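Local coordinates for protein dihydroorotate dehydrogenase (PDB 6UY4) that probably oxidises (S)-dihydroorotate to orotate through bound FMN, passing the electrons to a quinone in de novo pyrimidine synthesis, at residues A[83-87]-A[365-369]; A[164-170]-A[194-200]. All blocks are in the same frame, centred on the assembly; numbering follows the deposited sequence.

Contact 1 of 2, residues A[83-87]-A[365-369]; sequences DHPIG and AHKVA
His84, whose ring turns toward His366 of the helix, is held at both of its nitrogens. ND1 accepts the backbone N of Ile86 at 3.3 Å, a bent bond (143° at the hydrogen) whose donor is tilted from the ring plane. The other nitrogen, NE2, is hydrogen-bonded to Gly106 O. Histidine suits this place because one compact ring can take a bond from its own turn and hand another to a separate loop. With CG between the backbone N and the carbonyl carbon (chi1 51°), the ring is folded back over the turn where Ile86 N can meet it. Its outer part lies toward the helix: NE2 lies 4.1 Å from CE1 of His366, a contact without a hydrogen bond. The two rings stand almost perpendicular, at 89°, but meet obliquely. His366 has a second aromatic neighbour in Phe70, which it meets edge-to-face.

The apolar half of the contact belongs to Ile86. Its CG1 runs anti to the carbonyl carbon, and the extended chain carries CD1 to the helix surface. There the methyl touches CG1 of Val368 at 3.7 Å and CB of Ala369 at 3.8 Å, and it also lies near the Ala365 carbonyl. The small CB of Ala369 lets CD1 settle against the helix, while branched Ile86 and Val368 bury hydrocarbon between helix and strand.

Ile86 opens strand 86-88, which pairs through its backbone with strand 350-353, and Ile86 also bonds by its backbone to Ser108 on the other side. Helix 364-376, which comes after strand 350-353 and the short helix 355-360, packs against the outside of the barrel, its Val368 touching Ala340 of helix 337-346.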
# COMPACT_ATOMS: atom_id res chain seq x y z
N ASP A 83 -10.23 -10.02 -10.48
CA ASP A 83 -9.66 -10.82 -11.56
C ASP A 83 -8.57 -11.75 -11.04
O ASP A 83 -8.40 -12.86 -11.55
CB ASP A 83 -9.12 -9.91 -12.66
CG ASP A 83 -8.73 -10.66 -13.91
OD1 ASP A 83 -9.13 -11.84 -14.06
OD2 ASP A 83 -8.03 -10.07 -14.76
N HIS A 84 -7.83 -11.30 -10.03
CA HIS A 84 -6.79 -12.09 -9.38
C HIS A 84 -6.39 -11.37 -8.09
O HIS A 84 -6.63 -10.17 -7.96
CB HIS A 84 -5.57 -12.29 -10.30
CG HIS A 84 -5.04 -11.03 -10.89
ND1 HIS A 84 -4.12 -10.23 -10.24
CD2 HIS A 84 -5.30 -10.42 -12.07
CE1 HIS A 84 -3.84 -9.19 -11.00
NE2 HIS A 84 -4.54 -9.28 -12.12
N PRO A 85 -5.80 -12.08 -7.12
CA PRO A 85 -5.54 -11.46 -5.82
C PRO A 85 -4.43 -10.41 -5.82
O PRO A 85 -4.12 -9.87 -4.75
CB PRO A 85 -5.15 -12.65 -4.94
CG PRO A 85 -4.61 -13.65 -5.89
CD PRO A 85 -5.45 -13.51 -7.13
N ILE A 86 -3.84 -10.08 -6.97
CA ILE A 86 -2.68 -9.20 -7.04
C ILE A 86 -3.12 -7.79 -7.39
O ILE A 86 -3.79 -7.58 -8.42
CB ILE A 86 -1.65 -9.73 -8.05
CG1 ILE A 86 -1.33 -11.19 -7.77
CG2 ILE A 86 -0.39 -8.88 -8.02
CD1 ILE A 86 -0.53 -11.85 -8.85
N GLY A 87 -2.74 -6.82 -6.56
CA GLY A 87 -3.04 -5.43 -6.81
C GLY A 87 -1.85 -4.55 -6.49
O GLY A 87 -0.81 -5.03 -6.02
N ALA A 365 2.69 -7.46 -12.89
CA ALA A 365 1.32 -7.73 -12.47
C ALA A 365 0.87 -9.12 -12.90
O ALA A 365 0.42 -9.92 -12.07
CB ALA A 365 0.39 -6.65 -13.03
N HIS A 366 0.98 -9.42 -14.19
CA HIS A 366 0.59 -10.73 -14.70
C HIS A 366 1.65 -11.80 -14.51
O HIS A 366 1.31 -12.98 -14.48
CB HIS A 366 0.22 -10.64 -16.18
CG HIS A 366 -1.20 -10.26 -16.43
ND1 HIS A 366 -1.94 -9.52 -15.53
CD2 HIS A 366 -2.03 -10.53 -17.46
CE1 HIS A 366 -3.16 -9.35 -16.00
NE2 HIS A 366 -3.24 -9.95 -17.18
N LYS A 367 2.92 -11.41 -14.39
CA LYS A 367 3.99 -12.38 -14.16
C LYS A 367 3.71 -13.20 -12.90
O LYS A 367 3.69 -14.43 -12.94
CB LYS A 367 5.34 -11.68 -14.05
CG LYS A 367 6.49 -12.61 -13.70
CD LYS A 367 7.63 -11.87 -13.03
CE LYS A 367 8.77 -12.81 -12.67
NZ LYS A 367 9.76 -12.18 -11.75
N VAL A 368 3.50 -12.51 -11.77
CA VAL A 368 3.23 -13.19 -10.51
C VAL A 368 1.98 -14.05 -10.63
O VAL A 368 1.92 -15.17 -10.10
CB VAL A 368 3.10 -12.17 -9.37
CG1 VAL A 368 2.88 -12.88 -8.04
CG2 VAL A 368 4.34 -11.29 -9.31
N ALA A 369 0.96 -13.55 -11.33
CA ALA A 369 -0.28 -14.30 -11.51
C ALA A 369 -0.02 -15.60 -12.26
O ALA A 369 -0.53 -16.66 -11.88
CB ALA A 369 -1.30 -13.44 -12.25

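Contact 2 of 2, residues A[164-170]-A[194-200]; sequences GVIGVNL and ADYLVIN. With FMN (flavin mononucleotide), chain G.
Asn169 and Asn200 meet beside the flavin, and Asn200 makes the direct bond: its ND2 donates to FMN O2 at 2.7 Å, nearly straight at 167°. The same amide's OD1 accepts Asn169 ND2 at 2.8 Å, so both ends of the Asn200 amide are used and its flip is fixed. The two amide planes stand 75° apart. Asparagine fits both positions, since it offers a donor and an acceptor on a short arm. Asn169 is positioned in turn by Thr114 at OD1 and by Glu111 at ND2.

Glu111 also bonds the hydroxyl of Tyr196, nearer the N-terminal end of the strands, on the same face as Asn169 and Val198. That ring lies flat over Gly167, whose CA stands 3.5 Å from the centroid in a CH-pi contact; a glycine here lets the ring settle directly on the backbone. Val165 CG1 comes to the ring's edge.

Beneath the side chains, parallel pairing sets the register, with Leu170 N bonded to Val198 O at 2.8 Å. At the far end aspartate suits its place because its two oxygens divide the work: Asp195 OD2 accepts Ile166 N at 3.0 Å, while OD1 is salt-bridged to Arg158. On the outward face, Val168, Leu170 and Ile199 pack against helix 179-190. This is a beta-alpha-beta crossover of a TIM barrel, with the flavin at the C-terminal ends of the strands, as in other dihydroorotate dehydrogenases.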
# COMPACT_ATOMS: atom_id res chain seq x y z
N GLY A 164 -12.22 -3.33 -12.54
CA GLY A 164 -11.33 -3.57 -11.42
C GLY A 164 -11.90 -2.96 -10.15
O GLY A 164 -13.04 -2.51 -10.11
N VAL A 165 -11.07 -2.97 -9.11
CA VAL A 165 -11.43 -2.47 -7.79
C VAL A 165 -10.50 -1.32 -7.44
O VAL A 165 -9.31 -1.35 -7.77
CB VAL A 165 -11.34 -3.59 -6.73
CG1 VAL A 165 -11.65 -3.06 -5.34
CG2 VAL A 165 -12.29 -4.73 -7.09
N ILE A 166 -11.04 -0.29 -6.79
CA ILE A 166 -10.26 0.87 -6.37
C ILE A 166 -10.52 1.11 -4.89
O ILE A 166 -11.67 1.26 -4.47
CB ILE A 166 -10.60 2.13 -7.18
CG1 ILE A 166 -10.18 1.95 -8.64
CG2 ILE A 166 -9.94 3.35 -6.57
CD1 ILE A 166 -8.70 1.74 -8.83
N GLY A 167 -9.45 1.14 -4.10
CA GLY A 167 -9.54 1.51 -2.70
C GLY A 167 -8.87 2.84 -2.44
O GLY A 167 -8.04 3.29 -3.24
N VAL A 168 -9.22 3.49 -1.33
CA VAL A 168 -8.65 4.78 -0.96
C VAL A 168 -8.01 4.65 0.41
O VAL A 168 -8.66 4.19 1.36
CB VAL A 168 -9.71 5.89 -0.98
CG1 VAL A 168 -9.08 7.21 -0.55
CG2 VAL A 168 -10.32 6.02 -2.36
N ASN A 169 -6.75 5.06 0.52
CA ASN A 169 -6.01 5.03 1.77
C ASN A 169 -6.04 6.43 2.38
O ASN A 169 -5.50 7.37 1.81
CB ASN A 169 -4.57 4.57 1.54
CG ASN A 169 -3.81 4.37 2.84
OD1 ASN A 169 -3.41 5.33 3.49
ND2 ASN A 169 -3.61 3.11 3.21
N LEU A 170 -6.67 6.55 3.55
CA LEU A 170 -6.89 7.85 4.18
C LEU A 170 -5.78 8.17 5.17
O LEU A 170 -5.27 7.28 5.85
CB LEU A 170 -8.25 7.86 4.88
CG LEU A 170 -9.41 7.39 4.01
CD1 LEU A 170 -10.66 7.19 4.86
CD2 LEU A 170 -9.68 8.37 2.89
N ALA A 194 -15.52 4.91 -3.23
CA ALA A 194 -14.47 3.91 -3.13
C ALA A 194 -15.06 2.53 -2.84
O ALA A 194 -16.08 2.40 -2.17
CB ALA A 194 -13.47 4.27 -2.03
N ASP A 195 -14.39 1.50 -3.37
CA ASP A 195 -14.80 0.13 -3.07
C ASP A 195 -14.42 -0.27 -1.65
O ASP A 195 -15.15 -1.04 -1.01
CB ASP A 195 -14.19 -0.84 -4.08
CG ASP A 195 -14.72 -0.63 -5.48
OD1 ASP A 195 -15.90 -0.22 -5.62
OD2 ASP A 195 -13.97 -0.87 -6.45
N TYR A 196 -13.29 0.23 -1.15
CA TYR A 196 -12.90 0.00 0.23
C TYR A 196 -12.03 1.16 0.69
O TYR A 196 -11.43 1.87 -0.12
CB TYR A 196 -12.18 -1.34 0.42
CG TYR A 196 -10.83 -1.44 -0.26
CD1 TYR A 196 -9.66 -1.09 0.40
CD2 TYR A 196 -10.72 -1.90 -1.57
CE1 TYR A 196 -8.43 -1.19 -0.21
CE2 TYR A 196 -9.49 -2.00 -2.20
CZ TYR A 196 -8.35 -1.65 -1.51
OH TYR A 196 -7.12 -1.74 -2.13
N LEU A 197 -11.97 1.34 2.01
CA LEU A 197 -11.19 2.40 2.63
C LEU A 197 -10.15 1.78 3.56
O LEU A 197 -10.39 0.73 4.17
CB LEU A 197 -12.08 3.37 3.41
CG LEU A 197 -13.21 4.03 2.62
CD1 LEU A 197 -14.18 4.74 3.56
CD2 LEU A 197 -12.66 5.00 1.59
N VAL A 198 -9.00 2.43 3.66
CA VAL A 198 -7.89 1.95 4.48
C VAL A 198 -7.43 3.07 5.39
O VAL A 198 -7.42 4.24 5.00
CB VAL A 198 -6.71 1.45 3.61
CG1 VAL A 198 -5.64 0.81 4.48
CG2 VAL A 198 -7.20 0.47 2.56
N ILE A 199 -7.06 2.71 6.62
CA ILE A 199 -6.49 3.65 7.59
C ILE A 199 -5.18 3.06 8.09
O ILE A 199 -5.14 1.91 8.53
CB ILE A 199 -7.46 3.91 8.76
CG1 ILE A 199 -8.75 4.54 8.23
CG2 ILE A 199 -6.80 4.82 9.79
CD1 ILE A 199 -9.76 4.83 9.31
N ASN A 200 -4.11 3.86 8.03
CA ASN A 200 -2.80 3.40 8.45
C ASN A 200 -2.64 3.57 9.96
O ASN A 200 -2.81 4.67 10.49
CB ASN A 200 -1.71 4.18 7.72
CG ASN A 200 -1.54 3.74 6.28
OD1 ASN A 200 -2.39 3.05 5.73
ND2 ASN A 200 -0.44 4.15 5.67
N1 FMN G . 1.83 2.97 2.11
C2 FMN G . 0.69 3.66 2.49
O2 FMN G . -0.16 3.10 3.18
N3 FMN G . 0.51 4.97 2.10
C4 FMN G . 1.47 5.60 1.33
O4 FMN G . 1.31 6.77 0.99
C4A FMN G . 2.61 4.91 0.94
N5 FMN G . 3.57 5.54 0.17
C5A FMN G . 4.70 4.85 -0.21
C6 FMN G . 5.66 5.49 -0.99
C7 FMN G . 6.80 4.80 -1.39
C7M FMN G . 7.83 5.50 -2.23
C8 FMN G . 6.99 3.48 -1.00
C8M FMN G . 8.22 2.74 -1.42
C9 FMN G . 6.03 2.84 -0.22
C9A FMN G . 4.88 3.53 0.18
N10 FMN G . 3.92 2.90 0.95
C10 FMN G . 2.79 3.59 1.34
C1' FMN G . 4.09 1.48 1.39
C2' FMN G . 3.53 0.52 0.34
O2' FMN G . 2.19 0.85 0.05
C3' FMN G . 3.59 -0.92 0.83
O3' FMN G . 2.98 -1.01 2.10
C4' FMN G . 5.02 -1.45 0.92
O4' FMN G . 5.88 -0.73 0.06
C5' FMN G . 5.02 -2.91 0.53
O5' FMN G . 6.33 -3.38 0.34
P FMN G . 6.79 -3.84 -1.13
O1P FMN G . 8.20 -4.36 -1.04
O2P FMN G . 5.86 -4.91 -1.66
O3P FMN G . 6.76 -2.64 -2.04

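In the fold
After two N-terminal helices and a small antiparallel pair of strands, the chain enters the barrel at 83-87, and then passes through strand 109-115 to reach 164-170. Contact 2 closes a short loop of 23 residues containing helix 179-190. The chain then completes the remaining barrel strands before helix 364-376 returns to 83-87, closing the 277-residue loop of contact 1. The small loop therefore lies wholly within the large one, and the two do not cross. Contact 1 brings the last helix against the first barrel strand; contact 2 joins consecutive strands inside the same sheet. Their centres are about 18 Å apart, and their nearest atoms about 7 Å.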